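PDB 4OUA: latent form of PPO4 Tyrosinase from Agaricus bisporus var. bisporus H97, which uses a pair of copper ions to hydroxylate monophenols and to oxidise the resulting o-diphenols to o-quinones, the first step of melanin synthesis. Local coordinates for residues Phe431-Asp436 and Lys443-Gly448. Residues are numbered along the deposited sequence; the frame is centred on the assembly and turned at random.
Sequences FYFAAD and KENYIG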
ATOM      1  N   PHE B 431      -9.561  11.225 -12.290  1.00 37.42           N
ATOM      2  CA  PHE B 431     -10.064  12.585 -12.110  1.00 40.11           C
ATOM      3  C   PHE B 431      -9.118  13.602 -12.736  1.00 39.65           C
ATOM      4  O   PHE B 431      -7.902  13.524 -12.555  1.00 41.81           O
ATOM      5  CB  PHE B 431     -10.257  12.900 -10.624  1.00 34.80           C
ATOM      6  CG  PHE B 431     -11.183  11.953  -9.918  1.00 32.65           C
ATOM      7  CD1 PHE B 431     -12.537  12.227  -9.824  1.00 42.36           C
ATOM      8  CD2 PHE B 431     -10.700  10.788  -9.346  1.00 35.52           C
ATOM      9  CE1 PHE B 431     -13.392  11.357  -9.175  1.00 38.75           C
ATOM     10  CE2 PHE B 431     -11.550   9.915  -8.695  1.00 36.34           C
ATOM     11  CZ  PHE B 431     -12.897  10.200  -8.610  1.00 39.55           C
ATOM     12  N   TYR B 432      -9.677  14.565 -13.462  1.00 45.79           N
ATOM     13  CA  TYR B 432      -8.865  15.559 -14.153  1.00 50.13           C
ATOM     14  C   TYR B 432      -9.685  16.772 -14.584  1.00 46.85           C
ATOM     15  O   TYR B 432     -10.915  16.727 -14.609  1.00 44.15           O
ATOM     16  CB  TYR B 432      -8.187  14.932 -15.373  1.00 40.03           C
ATOM     17  CG  TYR B 432      -9.154  14.540 -16.469  1.00 40.16           C
ATOM     18  CD1 TYR B 432      -9.223  15.263 -17.651  1.00 44.62           C
ATOM     19  CD2 TYR B 432     -10.003  13.454 -16.315  1.00 44.40           C
ATOM     20  CE1 TYR B 432     -10.107  14.909 -18.652  1.00 52.93           C
ATOM     21  CE2 TYR B 432     -10.892  13.093 -17.309  1.00 45.67           C
ATOM     22  CZ  TYR B 432     -10.939  13.824 -18.477  1.00 55.57           C
ATOM     23  OH  TYR B 432     -11.822  13.465 -19.469  1.00 67.89           O
ATOM     24  N   PHE B 433      -8.991  17.855 -14.921  1.00 45.11           N
ATOM     25  CA  PHE B 433      -9.633  19.047 -15.461  1.00 49.97           C
ATOM     26  C   PHE B 433      -9.708  18.970 -16.982  1.00 49.18           C
ATOM     27  O   PHE B 433      -8.686  18.831 -17.654  1.00 55.16           O
ATOM     28  CB  PHE B 433      -8.880  20.310 -15.034  1.00 52.35           C
ATOM     29  CG  PHE B 433      -9.021  20.638 -13.576  1.00 50.82           C
ATOM     30  CD1 PHE B 433     -10.159  20.277 -12.876  1.00 49.84           C
ATOM     31  CD2 PHE B 433      -8.013  21.313 -12.905  1.00 51.09           C
ATOM     32  CE1 PHE B 433     -10.290  20.580 -11.535  1.00 45.78           C
ATOM     33  CE2 PHE B 433      -8.139  21.618 -11.563  1.00 47.28           C
ATOM     34  CZ  PHE B 433      -9.279  21.252 -10.878  1.00 45.67           C
ATOM     35  N   ALA B 434     -10.918  19.063 -17.521  1.00 50.12           N
ATOM     36  CA  ALA B 434     -11.117  18.978 -18.963  1.00 54.00           C
ATOM     37  C   ALA B 434     -11.303  20.359 -19.587  1.00 60.33           C
ATOM     38  O   ALA B 434     -11.971  20.501 -20.609  1.00 65.45           O
ATOM     39  CB  ALA B 434     -12.309  18.089 -19.279  1.00 49.83           C
ATOM     40  N   ALA B 435     -10.707  21.371 -18.966  1.00 65.16           N
ATOM     41  CA  ALA B 435     -10.808  22.739 -19.465  1.00 67.21           C
ATOM     42  C   ALA B 435      -9.723  23.029 -20.496  1.00 81.19           C
ATOM     43  O   ALA B 435      -9.399  24.186 -20.762  1.00 84.39           O
ATOM     44  CB  ALA B 435     -10.725  23.731 -18.315  1.00 64.37           C
ATOM     45  N   ASP B 436      -9.164  21.971 -21.074  1.00 83.24           N
ATOM     46  CA  ASP B 436      -8.126  22.109 -22.088  1.00 93.32           C
ATOM     47  C   ASP B 436      -8.412  21.208 -23.285  1.00 96.06           C
ATOM     48  O   ASP B 436      -8.657  21.688 -24.392  1.00103.17           O
ATOM     49  CB  ASP B 436      -6.750  21.787 -21.499  1.00 88.02           C
ATOM     50  CG  ASP B 436      -5.645  21.826 -22.540  1.00 93.43           C
ATOM     51  OD1 ASP B 436      -4.608  21.162 -22.332  1.00102.48           O
ATOM     52  OD2 ASP B 436      -5.815  22.518 -23.566  1.00 88.95           O
ATOM     53  N   LYS B 443       0.105  17.227 -17.044  1.00 63.96           N
ATOM     54  CA  LYS B 443       0.391  16.867 -15.668  1.00 55.21           C
ATOM     55  C   LYS B 443      -0.350  17.736 -14.658  1.00 56.72           C
ATOM     56  O   LYS B 443      -0.836  17.218 -13.642  1.00 57.93           O
ATOM     57  CB  LYS B 443       1.905  16.925 -15.408  1.00 52.05           C
ATOM     58  N   GLU B 444      -0.423  19.041 -14.913  1.00 59.77           N
ATOM     59  CA  GLU B 444      -1.071  19.946 -13.967  1.00 67.84           C
ATOM     60  C   GLU B 444      -2.602  19.929 -14.074  1.00 63.36           C
ATOM     61  O   GLU B 444      -3.304  20.410 -13.186  1.00 60.37           O
ATOM     62  CB  GLU B 444      -0.557  21.369 -14.163  1.00 67.11           C
ATOM     63  CG  GLU B 444      -0.712  22.273 -12.909  1.00 71.12           C
ATOM     64  CD  GLU B 444       0.242  21.859 -11.781  1.00 73.08           C
ATOM     65  OE1 GLU B 444      -0.137  21.948 -10.594  1.00 67.48           O
ATOM     66  OE2 GLU B 444       1.390  21.465 -12.092  1.00 63.19           O
ATOM     67  N   ASN B 445      -3.114  19.370 -15.164  1.00 55.12           N
ATOM     68  CA  ASN B 445      -4.552  19.189 -15.322  1.00 54.08           C
ATOM     69  C   ASN B 445      -5.012  17.859 -14.729  1.00 50.48           C
ATOM     70  O   ASN B 445      -6.207  17.589 -14.642  1.00 45.31           O
ATOM     71  CB  ASN B 445      -4.952  19.260 -16.798  1.00 57.07           C
ATOM     72  CG  ASN B 445      -5.000  20.682 -17.329  1.00 62.21           C
ATOM     73  OD1 ASN B 445      -4.415  20.991 -18.370  1.00 65.89           O
ATOM     74  ND2 ASN B 445      -5.701  21.556 -16.616  1.00 53.01           N
ATOM     75  N   TYR B 446      -4.053  17.036 -14.317  1.00 50.48           N
ATOM     76  CA  TYR B 446      -4.358  15.723 -13.758  1.00 41.99           C
ATOM     77  C   TYR B 446      -4.457  15.774 -12.235  1.00 44.39           C
ATOM     78  O   TYR B 446      -3.504  16.149 -11.556  1.00 47.67           O
ATOM     79  CB  TYR B 446      -3.298  14.701 -14.178  1.00 42.48           C
ATOM     80  CG  TYR B 446      -3.588  13.293 -13.707  1.00 38.71           C
ATOM     81  CD1 TYR B 446      -4.544  12.514 -14.342  1.00 41.57           C
ATOM     82  CD2 TYR B 446      -2.903  12.741 -12.633  1.00 39.24           C
ATOM     83  CE1 TYR B 446      -4.816  11.227 -13.920  1.00 39.94           C
ATOM     84  CE2 TYR B 446      -3.167  11.452 -12.203  1.00 37.48           C
ATOM     85  CZ  TYR B 446      -4.125  10.700 -12.851  1.00 38.73           C
ATOM     86  OH  TYR B 446      -4.400   9.416 -12.437  1.00 41.34           O
ATOM     87  N   ILE B 447      -5.615  15.388 -11.707  1.00 41.42           N
ATOM     88  CA  ILE B 447      -5.862  15.434 -10.268  1.00 40.49           C
ATOM     89  C   ILE B 447      -5.277  14.215  -9.556  1.00 41.41           C
ATOM     90  O   ILE B 447      -4.251  14.308  -8.882  1.00 37.02           O
ATOM     91  CB  ILE B 447      -7.371  15.512  -9.959  1.00 43.14           C
ATOM     92  CG1 ILE B 447      -8.032  16.611 -10.793  1.00 42.81           C
ATOM     93  CG2 ILE B 447      -7.601  15.743  -8.472  1.00 40.07           C
ATOM     94  CD1 ILE B 447      -7.495  17.998 -10.517  1.00 45.34           C
ATOM     95  N   GLY B 448      -5.944  13.077  -9.709  1.00 39.16           N
ATOM     96  CA  GLY B 448      -5.501  11.837  -9.099  1.00 35.09           C
ATOM     97  C   GLY B 448      -6.344  10.667  -9.569  1.00 39.56           C
ATOM     98  O   GLY B 448      -7.011  10.750 -10.601  1.00 37.16           O
TER
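Phe433 N donates a nearly straight, in-plane hydrogen bond of 2.8 Å to Asn445 O, and from there the antiparallel strands 431-433 and 446-448 run on, with Tyr432 and Tyr446 as a non-hydrogen-bonded pair. Phe431 then faces two residues, Ile447 and Gly448, in a classic beta bulge: Phe431 O accepts from Ile447 N at 3.1 Å and weakly from Gly448 N, while Phe431 N donates to Gly448 O. The hairpin belongs to the tyrosinase C-terminal domain, where strand 503-509 pairs with the other edge of strand 428-433. The bulge residue Ile447 sends CD1 over the centre of the Phe433 ring, 3.8 Å from the centroid, in a CH-pi contact; with CG1 anti to its carbonyl carbon (chi1 -49°), Ile447 CG1 passes Tyr432 CA at 3.6 Å. Val476 packs on both Ile447 and Phe431. Just before strand 446-451, Asn445 brings ND2 to 3.8 Å from Phe433 CB. An alanine here would lose the amide and is likely to open a gap beside Phe433 CB. Tyr446 rests CD1 near Phe431 O, at 3.9 Å, and its hydroxyl reaches beyond the hairpin to a hydrogen bond with Glu211.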